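Local coordinates for protein uncharacterized N-acetyltransferase D2E76_00625 (Mycobacteroides abscessus, PDB 6YCA) that probably transfers an acetyl group from acetyl coenzyme A to substrate amines, as a GCN5-related N-acetyltransferase of the Eis type that is unable to modify aminoglycosides, at residues A[37-42]-A[99-104]; A[64-69]-A[78-83]; A[260-265]-A[287-292]; A[165-170]-A[292-297]. All coordinates share one frame; numbering follows the deposited sequence.

Contact 1 of 4, residues A[37-42]-A[99-104]. With ACO (acetyl coenzyme *a), chain G.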
# COMPACT_ATOMS: atom_id res chain seq x y z
N ARG A 37 -22.14 36.40 -6.74
CA ARG A 37 -22.90 35.24 -7.19
C ARG A 37 -22.12 34.41 -8.20
O ARG A 37 -22.15 33.18 -8.15
CB ARG A 37 -24.23 35.70 -7.79
CG ARG A 37 -25.13 34.56 -8.24
CD ARG A 37 -25.70 33.79 -7.07
NE ARG A 37 -26.64 34.59 -6.29
CZ ARG A 37 -27.17 34.20 -5.14
NH1 ARG A 37 -26.86 33.01 -4.64
NH2 ARG A 37 -28.02 34.99 -4.49
N ALA A 38 -21.39 35.07 -9.10
CA ALA A 38 -20.56 34.34 -10.06
C ALA A 38 -19.47 33.53 -9.37
O ALA A 38 -19.12 32.45 -9.84
CB ALA A 38 -19.96 35.32 -11.06
N PHE A 39 -18.94 34.03 -8.25
CA PHE A 39 -17.95 33.27 -7.50
C PHE A 39 -18.56 32.00 -6.90
O PHE A 39 -17.95 30.93 -6.97
CB PHE A 39 -17.33 34.14 -6.41
CG PHE A 39 -15.91 34.56 -6.70
CD1 PHE A 39 -15.28 34.16 -7.86
CD2 PHE A 39 -15.22 35.35 -5.80
CE1 PHE A 39 -13.98 34.56 -8.13
CE2 PHE A 39 -13.91 35.75 -6.06
CZ PHE A 39 -13.29 35.35 -7.22
N THR A 40 -19.75 32.12 -6.32
CA THR A 40 -20.42 30.94 -5.77
C THR A 40 -20.80 29.96 -6.88
O THR A 40 -20.77 28.74 -6.67
CB THR A 40 -21.64 31.36 -4.97
OG1 THR A 40 -22.53 32.10 -5.81
CG2 THR A 40 -21.23 32.23 -3.79
N VAL A 41 -21.17 30.48 -8.06
CA VAL A 41 -21.51 29.62 -9.18
C VAL A 41 -20.28 28.86 -9.67
O VAL A 41 -20.34 27.66 -9.95
CB VAL A 41 -22.16 30.45 -10.30
CG1 VAL A 41 -22.10 29.74 -11.63
CG2 VAL A 41 -23.60 30.76 -9.95
N PHE A 42 -19.14 29.55 -9.77
CA PHE A 42 -17.92 28.89 -10.20
C PHE A 42 -17.46 27.86 -9.17
O PHE A 42 -17.06 26.74 -9.54
CB PHE A 42 -16.82 29.91 -10.48
CG PHE A 42 -15.46 29.30 -10.68
CD1 PHE A 42 -15.22 28.42 -11.73
CD2 PHE A 42 -14.40 29.62 -9.84
CE1 PHE A 42 -13.97 27.86 -11.92
CE2 PHE A 42 -13.15 29.06 -10.02
CZ PHE A 42 -12.94 28.18 -11.06
N VAL A 99 -7.51 33.46 -18.73
CA VAL A 99 -8.90 33.04 -18.56
C VAL A 99 -9.01 32.10 -17.36
O VAL A 99 -8.16 31.22 -17.16
CB VAL A 99 -9.41 32.37 -19.84
CG1 VAL A 99 -10.82 31.83 -19.64
CG2 VAL A 99 -9.38 33.36 -20.99
N THR A 100 -10.05 32.29 -16.57
CA THR A 100 -10.30 31.45 -15.40
C THR A 100 -11.76 31.64 -14.98
O THR A 100 -12.53 32.34 -15.65
CB THR A 100 -9.32 31.78 -14.26
OG1 THR A 100 -9.51 30.86 -13.18
CG2 THR A 100 -9.57 33.20 -13.76
N HIS A 101 -12.13 30.98 -13.88
CA HIS A 101 -13.47 31.09 -13.30
C HIS A 101 -14.57 30.56 -14.22
O HIS A 101 -15.74 30.92 -14.06
CB HIS A 101 -13.78 32.51 -12.82
CG HIS A 101 -12.77 33.05 -11.86
ND1 HIS A 101 -12.49 34.39 -11.76
CD2 HIS A 101 -11.98 32.42 -10.96
CE1 HIS A 101 -11.56 34.57 -10.84
NE2 HIS A 101 -11.24 33.39 -10.34
N ILE A 102 -14.22 29.71 -15.19
CA ILE A 102 -15.21 29.16 -16.10
C ILE A 102 -15.98 28.06 -15.39
O ILE A 102 -15.38 27.17 -14.77
CB ILE A 102 -14.53 28.60 -17.37
CG1 ILE A 102 -13.94 29.73 -18.21
CG2 ILE A 102 -15.52 27.80 -18.19
CD1 ILE A 102 -13.39 29.27 -19.54
N GLY A 103 -17.31 28.11 -15.47
CA GLY A 103 -18.13 27.09 -14.84
C GLY A 103 -19.62 27.31 -15.03
O GLY A 103 -20.08 28.45 -15.12
N VAL A 104 -20.38 26.22 -15.13
CA VAL A 104 -21.83 26.26 -15.25
C VAL A 104 -22.42 25.29 -14.23
O VAL A 104 -21.90 24.19 -14.04
CB VAL A 104 -22.28 25.90 -16.68
CG1 VAL A 104 -23.79 25.89 -16.80
CG2 VAL A 104 -21.67 26.88 -17.68
N1A ACO G . -16.63 16.69 -20.59
C2A ACO G . -16.85 16.33 -21.87
N3A ACO G . -17.42 17.06 -22.83
C4A ACO G . -17.85 18.31 -22.52
C5A ACO G . -17.68 18.79 -21.22
C6A ACO G . -17.04 17.92 -20.21
N6A ACO G . -16.86 18.36 -18.94
N7A ACO G . -18.18 20.04 -21.17
C8A ACO G . -18.64 20.32 -22.41
N9A ACO G . -18.46 19.27 -23.22
C1B ACO G . -18.83 19.23 -24.66
C2B ACO G . -20.34 19.11 -24.83
O2B ACO G . -20.73 17.74 -24.96
C3B ACO G . -20.50 19.80 -26.18
O3B ACO G . -20.17 18.87 -27.20
P3B ACO G . -21.07 18.77 -28.53
O7A ACO G . -22.49 18.44 -28.13
O8A ACO G . -21.01 20.08 -29.27
O9A ACO G . -20.51 17.66 -29.39
C4B ACO G . -19.42 20.88 -26.16
O4B ACO G . -18.42 20.46 -25.25
C5B ACO G . -19.96 22.25 -25.75
O5B ACO G . -20.67 22.07 -24.53
P1A ACO G . -21.44 23.26 -23.79
O1A ACO G . -22.92 22.94 -23.77
O2A ACO G . -21.16 24.54 -24.52
O3A ACO G . -20.89 23.37 -22.29
P2A ACO G . -21.61 23.39 -20.85
O4A ACO G . -22.70 24.43 -20.85
O5A ACO G . -22.18 22.02 -20.55
O6A ACO G . -20.48 23.73 -19.76
CBP ACO G . -18.50 23.13 -18.50
CCP ACO G . -19.24 23.01 -19.81
CDP ACO G . -18.35 24.59 -18.11
CEP ACO G . -17.12 22.49 -18.66
CAP ACO G . -19.34 22.38 -17.47
OAP ACO G . -19.41 21.01 -17.88
C9P ACO G . -18.80 22.46 -16.06
O9P ACO G . -19.16 23.36 -15.32
N8P ACO G . -17.94 21.51 -15.70
C7P ACO G . -17.34 21.42 -14.38
C6P ACO G . -16.52 22.64 -13.99
C5P ACO G . -15.33 22.82 -14.89
O5P ACO G . -14.70 21.85 -15.30
N4P ACO G . -15.02 24.07 -15.21
C3P ACO G . -13.87 24.37 -16.03
C2P ACO G . -12.75 24.96 -15.19
S1P ACO G . -11.38 25.32 -16.23
C ACO G . -11.12 26.91 -15.79
O ACO G . -11.51 27.29 -14.70
CH3 ACO G . -10.42 27.84 -16.74
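The imidazole of His101 lies between two groups in an aromatic cluster of the GNAT fold: Thr100 CG2 sits over the centre of one face, and CE1 of Phe39 comes up to the other, offset toward the rim, 3.6 Å from His101 CE1. The phenyl edge meets that face with the planes at 90°, a T-shaped pair. The Phe42 ring, third member of the cluster, carries His101 CA over its centre, a CH-pi contact of 3.5 Å to the centroid, while Ile102 O comes in at its edge, near the plane. Phe42 reaches this position because its CG is anti to the backbone N (chi1 169°), which sends the ring from helix 32-46 onto strand 93-104, the strand that carries acetyl coenzyme A. Between its backbone bonds to Asp80 and Gly78 this strand has one residue more than its neighbour, a beta bulge, and His101 has a positive phi there. The flat hydrophobic rings of Phe39 and Phe42 suit the place, since they cover the bulge from the helix side, and Gly103, without a side chain, lets the helix come close, its CA 5.0 Å from Phe42 CA. Ile102 O accepts a weak bond from N4P of the cofactor, the cofactor's thioester carbonyl O is 3.8 Å from Phe42 CE1, and Val104 N donates to the cofactor's O9P at 3.1 Å, almost straight at 172°.

Contact 2 of 4, residues A[64-69]-A[78-83]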
# COMPACT_ATOMS: atom_id res chain seq x y z
N GLY A 64 -14.70 44.18 -14.73
CA GLY A 64 -14.96 44.48 -16.12
C GLY A 64 -14.52 43.42 -17.09
O GLY A 64 -14.42 43.69 -18.29
N ARG A 65 -14.27 42.21 -16.61
CA ARG A 65 -13.78 41.12 -17.44
C ARG A 65 -14.55 39.84 -17.17
O ARG A 65 -14.19 38.79 -17.70
CB ARG A 65 -12.29 40.90 -17.16
CG ARG A 65 -11.35 41.90 -17.80
CD ARG A 65 -9.91 41.45 -17.61
NE ARG A 65 -9.04 41.89 -18.70
CZ ARG A 65 -8.68 41.12 -19.72
NH1 ARG A 65 -9.11 39.87 -19.80
NH2 ARG A 65 -7.88 41.60 -20.66
N TYR A 66 -15.59 39.91 -16.35
CA TYR A 66 -16.32 38.74 -15.91
C TYR A 66 -17.62 38.67 -16.69
O TYR A 66 -18.48 39.55 -16.56
CB TYR A 66 -16.58 38.82 -14.41
CG TYR A 66 -16.71 37.48 -13.72
CD1 TYR A 66 -17.45 36.46 -14.29
CD2 TYR A 66 -16.05 37.23 -12.53
CE1 TYR A 66 -17.57 35.23 -13.66
CE2 TYR A 66 -16.15 36.00 -11.90
CZ TYR A 66 -16.91 35.01 -12.47
OH TYR A 66 -17.02 33.78 -11.86
N LEU A 67 -17.76 37.62 -17.49
CA LEU A 67 -18.97 37.38 -18.25
C LEU A 67 -19.88 36.47 -17.45
O LEU A 67 -19.42 35.58 -16.73
CB LEU A 67 -18.63 36.71 -19.58
CG LEU A 67 -18.17 37.61 -20.72
CD1 LEU A 67 -17.50 36.77 -21.79
CD2 LEU A 67 -19.36 38.35 -21.29
N GLY A 68 -21.18 36.71 -17.57
CA GLY A 68 -22.16 35.91 -16.87
C GLY A 68 -23.18 35.35 -17.83
O GLY A 68 -23.49 35.95 -18.86
N ALA A 69 -23.69 34.18 -17.49
CA ALA A 69 -24.72 33.50 -18.26
C ALA A 69 -25.99 33.51 -17.43
O ALA A 69 -26.02 32.94 -16.33
CB ALA A 69 -24.30 32.07 -18.57
N GLY A 78 -20.52 31.33 -15.86
CA GLY A 78 -19.68 32.48 -16.14
C GLY A 78 -18.29 32.10 -16.59
O GLY A 78 -17.90 30.93 -16.56
N ALA A 79 -17.55 33.12 -17.01
CA ALA A 79 -16.16 32.99 -17.44
C ALA A 79 -15.48 34.33 -17.25
O ALA A 79 -16.03 35.37 -17.63
CB ALA A 79 -16.08 32.55 -18.91
N ASP A 80 -14.30 34.31 -16.64
CA ASP A 80 -13.56 35.51 -16.26
C ASP A 80 -12.16 35.47 -16.86
O ASP A 80 -11.71 34.44 -17.37
CB ASP A 80 -13.49 35.63 -14.73
CG ASP A 80 -12.96 36.98 -14.26
OD1 ASP A 80 -13.55 38.02 -14.60
OD2 ASP A 80 -11.95 37.00 -13.53
N SER A 81 -11.47 36.60 -16.79
CA SER A 81 -10.10 36.68 -17.27
C SER A 81 -9.40 37.85 -16.59
O SER A 81 -10.04 38.71 -15.98
CB SER A 81 -10.03 36.82 -18.80
OG SER A 81 -10.86 37.87 -19.24
N TYR A 82 -8.08 37.87 -16.69
CA TYR A 82 -7.25 38.92 -16.13
C TYR A 82 -6.38 39.52 -17.21
O TYR A 82 -5.93 38.82 -18.13
CB TYR A 82 -6.35 38.37 -15.01
CG TYR A 82 -7.12 37.96 -13.77
CD1 TYR A 82 -7.79 36.75 -13.72
CD2 TYR A 82 -7.18 38.80 -12.66
CE1 TYR A 82 -8.50 36.38 -12.59
CE2 TYR A 82 -7.89 38.43 -11.53
CZ TYR A 82 -8.55 37.22 -11.50
OH TYR A 82 -9.26 36.84 -10.39
N THR A 83 -6.12 40.82 -17.10
CA THR A 83 -5.18 41.49 -17.98
C THR A 83 -3.77 41.02 -17.63
O THR A 83 -3.30 41.23 -16.51
CB THR A 83 -5.29 43.00 -17.79
OG1 THR A 83 -6.65 43.41 -18.03
CG2 THR A 83 -4.37 43.74 -18.75
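Leu67 N donates to Ala79 O at 2.8 Å, and Ala79 N returns a bond to Leu67 O at 3.1 Å, closing the antiparallel hydrogen-bonded pair of a beta hairpin in the N-terminal GNAT domain. The next pair, Gly68 with Gly78, is non-hydrogen-bonded. Gly78 suits its place because a side chain there would run into Leu67 O and the edge of the Tyr66 ring. Tyr66 turns its ring across Asp80, whose CB stands over the centre of one face, 3.8 Å from the centroid, with the carboxylate plane 31° from that of the ring. Beyond the strand pairing, Arg65 runs extended from CG to NE along the second strand. Its NH1 gives a weak bond, 2.7 Å, to Ser81 OG, which lies at the guanidinium edge, and its NE gives another, 2.9 Å, to Thr83 OG1. Backbone atoms of Tyr82 and Thr83 cover one guanidinium face. Ser81 and Thr83 are short enough to take the arginine beside the strand, but its principal partner is Glu130, through a salt bridge at NH2, and Thr83 OG1 is also bonded to Glu62. Backbone bonds therefore hold the hairpin near Leu67, and a buried charge, probably balanced by these acids, joins the strands away from the turn.

Contact 3 of 4, residues A[260-265]-A[287-292]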
# COMPACT_ATOMS: atom_id res chain seq x y z
N GLU A 260 23.63 31.17 -12.86
CA GLU A 260 24.25 31.13 -11.54
C GLU A 260 23.19 31.09 -10.44
O GLU A 260 23.34 30.35 -9.47
CB GLU A 260 25.21 32.31 -11.36
CG GLU A 260 26.47 32.25 -12.22
CD GLU A 260 26.22 32.51 -13.70
OE1 GLU A 260 25.16 33.06 -14.06
OE2 GLU A 260 27.11 32.16 -14.52
N ALA A 261 22.11 31.85 -10.60
CA ALA A 261 21.04 31.82 -9.62
C ALA A 261 20.40 30.43 -9.55
O ALA A 261 20.06 29.95 -8.47
CB ALA A 261 19.99 32.88 -9.94
N TYR A 262 20.23 29.78 -10.71
CA TYR A 262 19.63 28.45 -10.73
C TYR A 262 20.49 27.45 -9.96
O TYR A 262 19.99 26.73 -9.09
CB TYR A 262 19.44 27.99 -12.18
CG TYR A 262 18.91 26.57 -12.31
CD1 TYR A 262 17.56 26.30 -12.14
CD2 TYR A 262 19.77 25.51 -12.59
CE1 TYR A 262 17.07 25.01 -12.26
CE2 TYR A 262 19.28 24.21 -12.71
CZ TYR A 262 17.93 23.97 -12.54
OH TYR A 262 17.44 22.69 -12.64
N ARG A 263 21.79 27.40 -10.27
CA ARG A 263 22.67 26.44 -9.60
C ARG A 263 22.82 26.77 -8.12
O ARG A 263 22.81 25.86 -7.28
CB ARG A 263 24.02 26.37 -10.31
CG ARG A 263 23.96 25.77 -11.70
CD ARG A 263 25.34 25.62 -12.29
NE ARG A 263 25.96 26.93 -12.49
CZ ARG A 263 25.97 27.59 -13.65
NH1 ARG A 263 25.40 27.06 -14.72
NH2 ARG A 263 26.56 28.78 -13.73
N ALA A 264 22.94 28.05 -7.78
CA ALA A 264 23.09 28.42 -6.37
C ALA A 264 21.85 28.05 -5.57
O ALA A 264 21.95 27.49 -4.48
CB ALA A 264 23.39 29.91 -6.25
N LEU A 265 20.66 28.33 -6.12
CA LEU A 265 19.42 28.01 -5.42
C LEU A 265 19.22 26.50 -5.30
O LEU A 265 18.85 26.01 -4.23
CB LEU A 265 18.23 28.67 -6.11
CG LEU A 265 18.18 30.18 -5.93
CD1 LEU A 265 17.08 30.78 -6.78
CD2 LEU A 265 17.97 30.51 -4.47
N ASP A 287 14.09 20.68 -17.17
CA ASP A 287 14.90 21.25 -16.11
C ASP A 287 16.20 20.46 -15.99
O ASP A 287 16.16 19.23 -15.85
CB ASP A 287 14.14 21.17 -14.79
CG ASP A 287 14.48 22.31 -13.84
OD1 ASP A 287 15.24 23.22 -14.25
OD2 ASP A 287 13.97 22.30 -12.70
N PRO A 288 17.36 21.10 -16.07
CA PRO A 288 18.62 20.35 -16.08
C PRO A 288 19.05 19.81 -14.72
O PRO A 288 20.25 19.73 -14.46
CB PRO A 288 19.63 21.38 -16.62
CG PRO A 288 19.06 22.70 -16.22
CD PRO A 288 17.56 22.54 -16.30
N LEU A 289 18.10 19.44 -13.86
CA LEU A 289 18.46 18.79 -12.60
C LEU A 289 19.30 17.53 -12.77
O LEU A 289 20.32 17.40 -12.07
CB LEU A 289 17.22 18.53 -11.73
CG LEU A 289 16.54 19.71 -11.05
CD1 LEU A 289 15.25 19.27 -10.38
CD2 LEU A 289 17.47 20.31 -10.03
N PRO A 290 18.97 16.60 -13.66
CA PRO A 290 19.82 15.41 -13.81
C PRO A 290 21.26 15.72 -14.18
O PRO A 290 22.15 14.92 -13.88
CB PRO A 290 19.13 14.61 -14.93
CG PRO A 290 17.72 15.06 -14.89
CD PRO A 290 17.77 16.50 -14.51
N HIS A 291 21.52 16.87 -14.78
CA HIS A 291 22.87 17.23 -15.21
C HIS A 291 23.67 17.95 -14.14
O HIS A 291 24.85 18.24 -14.36
CB HIS A 291 22.81 18.05 -16.50
CG HIS A 291 22.20 17.31 -17.65
ND1 HIS A 291 22.87 16.32 -18.34
CD2 HIS A 291 20.99 17.43 -18.24
CE1 HIS A 291 22.10 15.86 -19.31
NE2 HIS A 291 20.95 16.51 -19.27
N LEU A 292 23.07 18.25 -12.99
CA LEU A 292 23.78 18.92 -11.91
C LEU A 292 24.49 17.95 -10.97
O LEU A 292 25.39 18.38 -10.23
CB LEU A 292 22.80 19.75 -11.08
CG LEU A 292 22.37 21.08 -11.69
CD1 LEU A 292 21.31 21.73 -10.83
CD2 LEU A 292 23.57 21.98 -11.84
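Asp287 and Tyr262 meet first, where the loop leaves strand 277-284: the phenol OH gives a weak hydrogen bond, 2.8 Å, to Asp287 OD1, with ring and carboxylate planes 58° apart. The other oxygen, OD2, pairs with Arg283, so a carboxylate suits this place by taking a phenol and a guanidinium at once. Tyr262 spans the distance from its helix because a chi1 of 176° stretches the ring straight away from the backbone N and directs it at the loop. Pro288 follows, laying CG 3.8 Å from Tyr262 CE2 and CD 3.7 Å from Tyr262 OH, a rigid apolar neighbour of the phenol. At Leu289 both CG and CD2 reach the same hydroxyl, each 3.5 Å from Tyr262 OH. The chain then coils back on itself through backbone bonds from His291 N to Pro288 O and from Leu292 N to Leu289 O, and this brings Leu292 round toward the helix. Its two methyls divide their work: CD1 is 3.7 Å from Tyr262 CE2, and CD2 is 3.8 Å from Arg263 CG, so the arginine contributes its aliphatic part here. Its charged end goes to Glu260, by a salt bridge, and to the carbonyl of Arg384 of the second subunit, which also packs on Tyr262. The arrangement belongs to the second GNAT domain: helix 259-270 connects the parallel neighbours 248-256 and 277-284, the beta-alpha-beta crossover of this fold, and the loop after the second strand packs against the crossover helix.

Contact 4 of 4, residues A[165-170]-A[292-297]. With SO4 (sulfate ion), chain I.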
# COMPACT_ATOMS: atom_id res chain seq x y z
N ALA A 165 25.08 14.62 -4.97
CA ALA A 165 26.28 15.45 -4.88
C ALA A 165 26.54 16.12 -6.23
O ALA A 165 26.38 15.50 -7.28
CB ALA A 165 27.49 14.59 -4.50
N PRO A 166 26.96 17.39 -6.22
CA PRO A 166 27.10 18.13 -7.49
C PRO A 166 28.20 17.57 -8.37
O PRO A 166 29.27 17.18 -7.89
CB PRO A 166 27.44 19.55 -7.03
CG PRO A 166 27.00 19.62 -5.60
CD PRO A 166 27.22 18.24 -5.05
N LEU A 167 27.93 17.53 -9.68
CA LEU A 167 28.92 17.08 -10.65
C LEU A 167 30.10 18.05 -10.71
O LEU A 167 31.27 17.63 -10.71
CB LEU A 167 28.27 16.93 -12.02
CG LEU A 167 29.14 16.39 -13.15
CD1 LEU A 167 29.71 15.03 -12.80
CD2 LEU A 167 28.32 16.32 -14.43
N ARG A 168 29.81 19.34 -10.79
CA ARG A 168 30.80 20.39 -10.71
C ARG A 168 30.53 21.18 -9.44
O ARG A 168 29.39 21.21 -8.97
CB ARG A 168 30.69 21.32 -11.92
CG ARG A 168 30.81 20.61 -13.25
CD ARG A 168 32.25 20.30 -13.61
NE ARG A 168 32.35 19.64 -14.91
CZ ARG A 168 32.51 18.33 -15.06
NH1 ARG A 168 32.59 17.54 -14.00
NH2 ARG A 168 32.59 17.81 -16.28
N PRO A 169 31.54 21.82 -8.86
CA PRO A 169 31.30 22.59 -7.63
C PRO A 169 30.29 23.70 -7.86
O PRO A 169 30.30 24.38 -8.89
CB PRO A 169 32.69 23.14 -7.28
CG PRO A 169 33.44 23.12 -8.58
CD PRO A 169 32.94 21.91 -9.30
N ILE A 170 29.39 23.87 -6.88
CA ILE A 170 28.33 24.87 -6.95
C ILE A 170 28.58 25.89 -5.85
O ILE A 170 28.69 25.53 -4.67
CB ILE A 170 26.95 24.22 -6.76
CG1 ILE A 170 26.62 23.26 -7.90
CG2 ILE A 170 25.88 25.29 -6.62
CD1 ILE A 170 25.27 22.58 -7.74
N LEU A 292 23.07 18.25 -12.99
CA LEU A 292 23.78 18.92 -11.91
C LEU A 292 24.49 17.95 -10.97
O LEU A 292 25.39 18.38 -10.23
CB LEU A 292 22.80 19.75 -11.08
CG LEU A 292 22.37 21.08 -11.69
CD1 LEU A 292 21.31 21.73 -10.83
CD2 LEU A 292 23.57 21.98 -11.84
N VAL A 293 24.14 16.67 -10.99
CA VAL A 293 24.62 15.72 -10.00
C VAL A 293 25.38 14.60 -10.68
O VAL A 293 25.11 14.25 -11.83
CB VAL A 293 23.46 15.16 -9.14
CG1 VAL A 293 22.92 16.24 -8.20
CG2 VAL A 293 22.35 14.63 -10.04
N THR A 294 26.33 14.02 -9.94
CA THR A 294 27.10 12.90 -10.45
C THR A 294 26.24 11.66 -10.66
O THR A 294 26.60 10.80 -11.46
CB THR A 294 28.25 12.55 -9.51
OG1 THR A 294 27.72 12.05 -8.28
CG2 THR A 294 29.08 13.78 -9.21
N ASP A 295 25.12 11.55 -9.93
CA ASP A 295 24.19 10.44 -10.03
C ASP A 295 22.86 10.95 -10.58
O ASP A 295 21.94 11.25 -9.81
CB ASP A 295 23.98 9.78 -8.66
CG ASP A 295 23.24 8.46 -8.74
OD1 ASP A 295 22.72 8.13 -9.83
OD2 ASP A 295 23.17 7.76 -7.72
N PRO A 296 22.70 11.01 -11.90
CA PRO A 296 21.43 11.52 -12.47
C PRO A 296 20.20 10.79 -11.97
O PRO A 296 19.11 11.37 -11.94
CB PRO A 296 21.62 11.35 -13.98
CG PRO A 296 23.11 11.31 -14.17
CD PRO A 296 23.67 10.66 -12.94
N ARG A 297 20.33 9.52 -11.57
CA ARG A 297 19.19 8.77 -11.07
C ARG A 297 18.78 9.16 -9.66
O ARG A 297 17.77 8.65 -9.16
CB ARG A 297 19.46 7.26 -11.18
CG ARG A 297 19.52 6.79 -12.61
CD ARG A 297 19.86 5.33 -12.71
NE ARG A 297 20.09 4.94 -14.09
CZ ARG A 297 20.61 3.77 -14.46
NH1 ARG A 297 20.95 2.88 -13.53
NH2 ARG A 297 20.78 3.50 -15.74
S SO4 I . 33.32 13.85 -14.85
O1 SO4 I . 34.77 13.84 -14.72
O2 SO4 I . 32.81 15.15 -14.41
O3 SO4 I . 32.74 12.79 -14.02
O4 SO4 I . 32.94 13.63 -16.24
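Leu167 packs along the bend of 292-297. Its CB starts 3.7 Å from Leu292 O; CG, set opposite the backbone N by a chi1 of -177°, lies 4.1 Å from sulfate O2, and beyond it CD1 touches Thr294 CG2 at 3.9 Å and comes within 3.5 Å of the same sulfate O2. The other methyl, CD2, turns to the carbonyl of His291, and the side chain as a whole packs on Leu387 of the second subunit, a fitting place for a branched apolar residue. Thr294 returns the contact by setting CG2 3.6 Å from Leu167 CA, its methyl rather than its hydroxyl facing the leucine. The loop between strands 149-160 and 176-177 joins the loop between strands 277-284 and 299-312 backbone to backbone, in a single bridge centred on Pro166 and Val293. Leu167 N donates to Leu292 O at 2.7 Å and Thr294 N to Ala165 O at 3.0 Å; Pro166, having no N-H, loses nothing because its neighbours make both bonds. Its CA instead lies 3.2 Å from Leu292 O, a CA-H...O contact. Arg168 turns its guanidinium edge to the sulfate, probably from the crystallisation liquor, at a modelled distance too short to trust. Two backbone bonds thus tie loops far apart in sequence, while Arg297 salt-bridges Asp306 of the second subunit and Arg168 faces a solute anion.

Overall arrangement
The four contacts form two groups on opposite sides of the chain's centre. Contacts 1 and 2 lie side by side in the N-terminal GNAT domain: their strands 93-104 and 75-87 are neighbours, Thr100 N reaches Asp80 O at 2.8 Å, and a weak bond links His101 to Asp80. Contacts 3 and 4 share Leu292 and lie about 39 Å or more, centre to centre, from the first pair. Contacts 1, 2 and 3 are buried, contact 4 only partly. Aromatic packing beside the cofactor marks contact 1, strand pairing with a buried arginine contact 2, one phenol among apolar groups contact 3, and loop-to-loop bonding contact 4. Only contacts 3 and 4 touch the second subunit.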